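Local coordinates for chorismate mutase (Paraburkholderia phymatum, PDB 5TS9), which probably catalyses the rearrangement of chorismate to prephenate, as an all-helical chorismate mutase of the type II family, at residues 121-124 with 125-128; 88-91 with 92-96. All blocks are in the same frame, centred on the assembly; numbering follows the deposited sequence.

Contact 1: residues 121-124 with 125-128; sequences IMQN and LQSV
Ile121 and Leu125, one helical turn apart, lie side by side and point the same way, with CG2 of Ile121 4.0 Å from CD1 of Leu125. Ile121 presents this methyl because its first torsion sets CG2 anti to the backbone N. The same turn is closed by Leu125 N, which donates to Ile121 O at 2.8 Å with an N-H...O angle of 160°. Leu125 CG also rests against that carbonyl, 3.5 Å from Ile121 O. This is the close-packed side of the helix, where Ile121, Met122 and Leu125 are all buried against neighbouring helices. The next bond, from Gln126 N to Met122 O (3.0 Å), is straighter still.

The solvent side carries Gln123 and Ser127, both exposed, with Asn124 and Gln126 partly so. Ser127 N donates to Gln123 O at 3.0 Å; the hydroxyl OG of Ser127, folded back beside its own backbone N (chi1 -65°), lies equally near that oxygen, although where its proton goes is not settled. A water donates to Asn124 OD1 at 3.1 Å; its approach to Ser127 OG is doubtfully short. Gln123, bent at chi2, brings its amide end near that of Gln126, the planes 25° apart, but their OE1 atoms face each other at 3.4 Å as two acceptors, so proximity here is not pairing.

Within the fold, Ile121, Asn124 and Val128 touch helix 16-39, where Asn124 ND2 makes a weak hydrogen bond to Ser21, while Ile121, Met122 and Leu125 pack on helix 67-95 through Ala70, Ile73 and Phe74.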
# COMPACT_ATOMS: atom_id res chain seq x y z
N ILE A 121 5.23 -0.32 -19.44
CA ILE A 121 4.37 -1.21 -18.66
C ILE A 121 3.21 -1.69 -19.51
O ILE A 121 2.88 -2.88 -19.53
CB ILE A 121 3.86 -0.49 -17.40
CG1 ILE A 121 4.98 -0.39 -16.35
CG2 ILE A 121 2.64 -1.21 -16.87
CD1 ILE A 121 4.67 0.57 -15.20
N MET A 122 2.57 -0.77 -20.23
CA MET A 122 1.48 -1.17 -21.12
C MET A 122 1.97 -2.07 -22.25
O MET A 122 1.30 -3.04 -22.61
CB MET A 122 0.76 0.06 -21.67
CG MET A 122 -0.08 0.77 -20.58
SD MET A 122 -1.07 2.09 -21.27
CE MET A 122 -1.81 2.78 -19.81
N GLN A 123 3.15 -1.78 -22.81
CA GLN A 123 3.66 -2.65 -23.86
C GLN A 123 3.92 -4.06 -23.33
O GLN A 123 3.62 -5.05 -24.00
CB GLN A 123 4.93 -2.07 -24.48
CG GLN A 123 5.56 -2.97 -25.55
CD GLN A 123 4.61 -3.25 -26.71
OE1 GLN A 123 4.17 -4.38 -26.91
NE2 GLN A 123 4.29 -2.21 -27.49
N ASN A 124 4.46 -4.14 -22.11
CA ASN A 124 4.72 -5.44 -21.48
C ASN A 124 3.42 -6.15 -21.11
O ASN A 124 3.33 -7.38 -21.22
CB ASN A 124 5.59 -5.23 -20.24
CG ASN A 124 7.02 -4.85 -20.61
OD1 ASN A 124 7.48 -5.16 -21.70
ND2 ASN A 124 7.71 -4.17 -19.70
N LEU A 125 2.42 -5.41 -20.61
CA LEU A 125 1.12 -6.03 -20.32
C LEU A 125 0.54 -6.68 -21.56
O LEU A 125 0.05 -7.82 -21.52
CB LEU A 125 0.16 -4.97 -19.81
CG LEU A 125 0.12 -4.71 -18.32
CD1 LEU A 125 -0.51 -3.35 -18.09
CD2 LEU A 125 -0.66 -5.81 -17.65
N GLN A 126 0.55 -5.94 -22.67
CA GLN A 126 0.09 -6.49 -23.94
C GLN A 126 0.88 -7.73 -24.32
O GLN A 126 0.31 -8.75 -24.71
CB GLN A 126 0.21 -5.41 -25.02
CG GLN A 126 -0.19 -5.89 -26.40
CD GLN A 126 -0.08 -4.79 -27.42
OE1 GLN A 126 0.82 -3.96 -27.36
NE2 GLN A 126 -1.02 -4.77 -28.36
N SER A 127 2.21 -7.68 -24.20
CA SER A 127 3.03 -8.82 -24.58
C SER A 127 2.70 -10.07 -23.77
O SER A 127 2.80 -11.18 -24.29
CB SER A 127 4.52 -8.49 -24.41
OG SER A 127 4.91 -7.47 -25.29
N VAL A 128 2.28 -9.92 -22.51
CA VAL A 128 2.05 -11.09 -21.67
C VAL A 128 0.57 -11.42 -21.53
O VAL A 128 0.20 -12.32 -20.77
CB VAL A 128 2.73 -10.93 -20.30
CG1 VAL A 128 1.88 -10.09 -19.34
CG2 VAL A 128 3.07 -12.27 -19.71
O HOH W 1 6.97 -6.30 -24.50

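Contact 2: residues 88-91 with 92-96; sequences LLNN and WRRQG
Trp92 lays its indole over the preceding turn of its own helix: Leu88 CB sits above the six-membered ring, 4.1 Å from its centroid and 17° off the normal, a CH-pi contact. Leu88 O lies over the indole too, toward its rim, while accepting the backbone bond from Trp92 N at 2.8 Å. Leu89 adds its CD2, which approaches Trp92 CE3 obliquely at 4.0 Å.

Two asparagine-arginine pairs occupy other sides of the helix. Arg93, extended from CG to NE, gives NH1 to Asn90 OD1 at 2.8 Å; the oxygen meets the edge of the guanidinium, whose plane is turned 77° from the amide. Arg94 instead bends at chi3 (-81°), so that Asn90 O lies over the centre of one guanidinium face, 3.4 Å from its plane. From there NH2 reaches Asn91 OD1 at 2.8 Å, in the carbonyl plane, and NE donates to a water at 3.0 Å.

These polar groups also meet the second subunit: Arg94 forms a salt bridge with Asp163 of that chain, and Asn90 ND2 a hydrogen bond to the same carboxylate. Trp92, by contrast, packs on Ala33 and Leu34 of its own chain. Gly96, just past the last helical residue, takes positive phi, its N still bonded to Trp92 O. The arrangement is that of the C-terminal end of an amphipathic helix at a dimer interface, with an aromatic face turned into the subunit and a charged one toward its partner.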
# COMPACT_ATOMS: atom_id res chain seq x y z
N LEU A 88 9.46 5.43 3.84
CA LEU A 88 10.75 6.12 3.83
C LEU A 88 10.68 7.40 4.64
O LEU A 88 11.58 7.68 5.45
CB LEU A 88 11.16 6.43 2.39
CG LEU A 88 11.56 5.28 1.47
CD1 LEU A 88 11.91 5.86 0.12
CD2 LEU A 88 12.79 4.55 2.06
N LEU A 89 9.65 8.21 4.42
CA LEU A 89 9.56 9.49 5.12
C LEU A 89 9.50 9.28 6.62
O LEU A 89 10.14 10.01 7.38
CB LEU A 89 8.34 10.26 4.65
CG LEU A 89 8.53 10.90 3.28
CD1 LEU A 89 7.20 11.34 2.77
CD2 LEU A 89 9.54 12.10 3.36
N ASN A 90 8.75 8.27 7.07
CA ASN A 90 8.69 8.07 8.52
C ASN A 90 9.96 7.43 9.04
O ASN A 90 10.35 7.69 10.18
CB ASN A 90 7.46 7.24 8.91
CG ASN A 90 6.28 8.11 9.33
OD1 ASN A 90 6.36 9.34 9.29
ND2 ASN A 90 5.17 7.48 9.75
N ASN A 91 10.63 6.59 8.23
CA ASN A 91 11.95 6.10 8.61
C ASN A 91 12.89 7.27 8.84
O ASN A 91 13.61 7.31 9.84
CB ASN A 91 12.52 5.16 7.55
CG ASN A 91 11.86 3.81 7.55
OD1 ASN A 91 11.07 3.53 8.43
ND2 ASN A 91 12.18 2.97 6.56
N TRP A 92 12.90 8.22 7.91
CA TRP A 92 13.78 9.39 8.04
C TRP A 92 13.35 10.27 9.20
O TRP A 92 14.20 10.79 9.93
CB TRP A 92 13.77 10.18 6.73
CG TRP A 92 14.24 9.36 5.59
CD1 TRP A 92 15.02 8.23 5.65
CD2 TRP A 92 13.95 9.58 4.20
NE1 TRP A 92 15.24 7.74 4.37
CE2 TRP A 92 14.59 8.55 3.47
CE3 TRP A 92 13.22 10.55 3.51
CZ2 TRP A 92 14.52 8.46 2.07
CZ3 TRP A 92 13.14 10.47 2.12
CH2 TRP A 92 13.79 9.43 1.42
N ARG A 93 12.04 10.44 9.38
CA ARG A 93 11.56 11.23 10.52
C ARG A 93 12.06 10.65 11.85
O ARG A 93 12.43 11.41 12.75
CB ARG A 93 10.03 11.32 10.51
CG ARG A 93 9.44 12.28 9.48
CD ARG A 93 7.96 12.50 9.71
NE ARG A 93 7.37 13.33 8.66
CZ ARG A 93 6.65 12.87 7.65
NH1 ARG A 93 6.40 11.57 7.54
NH2 ARG A 93 6.18 13.72 6.74
N ARG A 94 12.10 9.32 11.97
CA ARG A 94 12.53 8.71 13.23
C ARG A 94 14.03 8.86 13.45
O ARG A 94 14.49 8.85 14.60
CB ARG A 94 12.14 7.22 13.26
CG ARG A 94 10.64 6.95 13.49
CD ARG A 94 10.30 5.43 13.57
NE ARG A 94 10.19 4.83 12.24
CZ ARG A 94 9.08 4.77 11.51
NH1 ARG A 94 7.92 5.26 11.98
NH2 ARG A 94 9.11 4.19 10.32
N GLN A 95 14.82 8.99 12.39
CA GLN A 95 16.26 9.18 12.54
C GLN A 95 16.66 10.65 12.60
O GLN A 95 17.73 10.97 13.13
CB GLN A 95 17.01 8.50 11.38
CG GLN A 95 16.92 6.98 11.40
CD GLN A 95 17.04 6.35 10.01
OE1 GLN A 95 17.53 6.97 9.07
NE2 GLN A 95 16.57 5.10 9.88
N GLY A 96 15.82 11.55 12.08
CA GLY A 96 16.14 12.96 12.08
C GLY A 96 16.78 13.49 10.82
O GLY A 96 17.08 14.69 10.76
O HOH W 2 12.62 3.38 11.40

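Overall arrangement
Contact 2 comes first along the chain, at the C-terminal end of helix 67-95; contact 1 follows near the end of helix 106-128, the next helix in order. Their centres are 36 Å apart, on opposite sides of the chain's centre, and their nearest atoms are about 18 Å apart, so they do not touch. Two longer elements nevertheless relate them: residues 121-128 pack on the early part of helix 67-95, whose far end carries residues 88-96, and both contacts lean on helix 16-39. In this all-helical subunit contact 1 touches only its own chain, whereas contact 2 also meets the second subunit, illustrating how similar i to i+3 and i to i+4 contacts suit different surroundings.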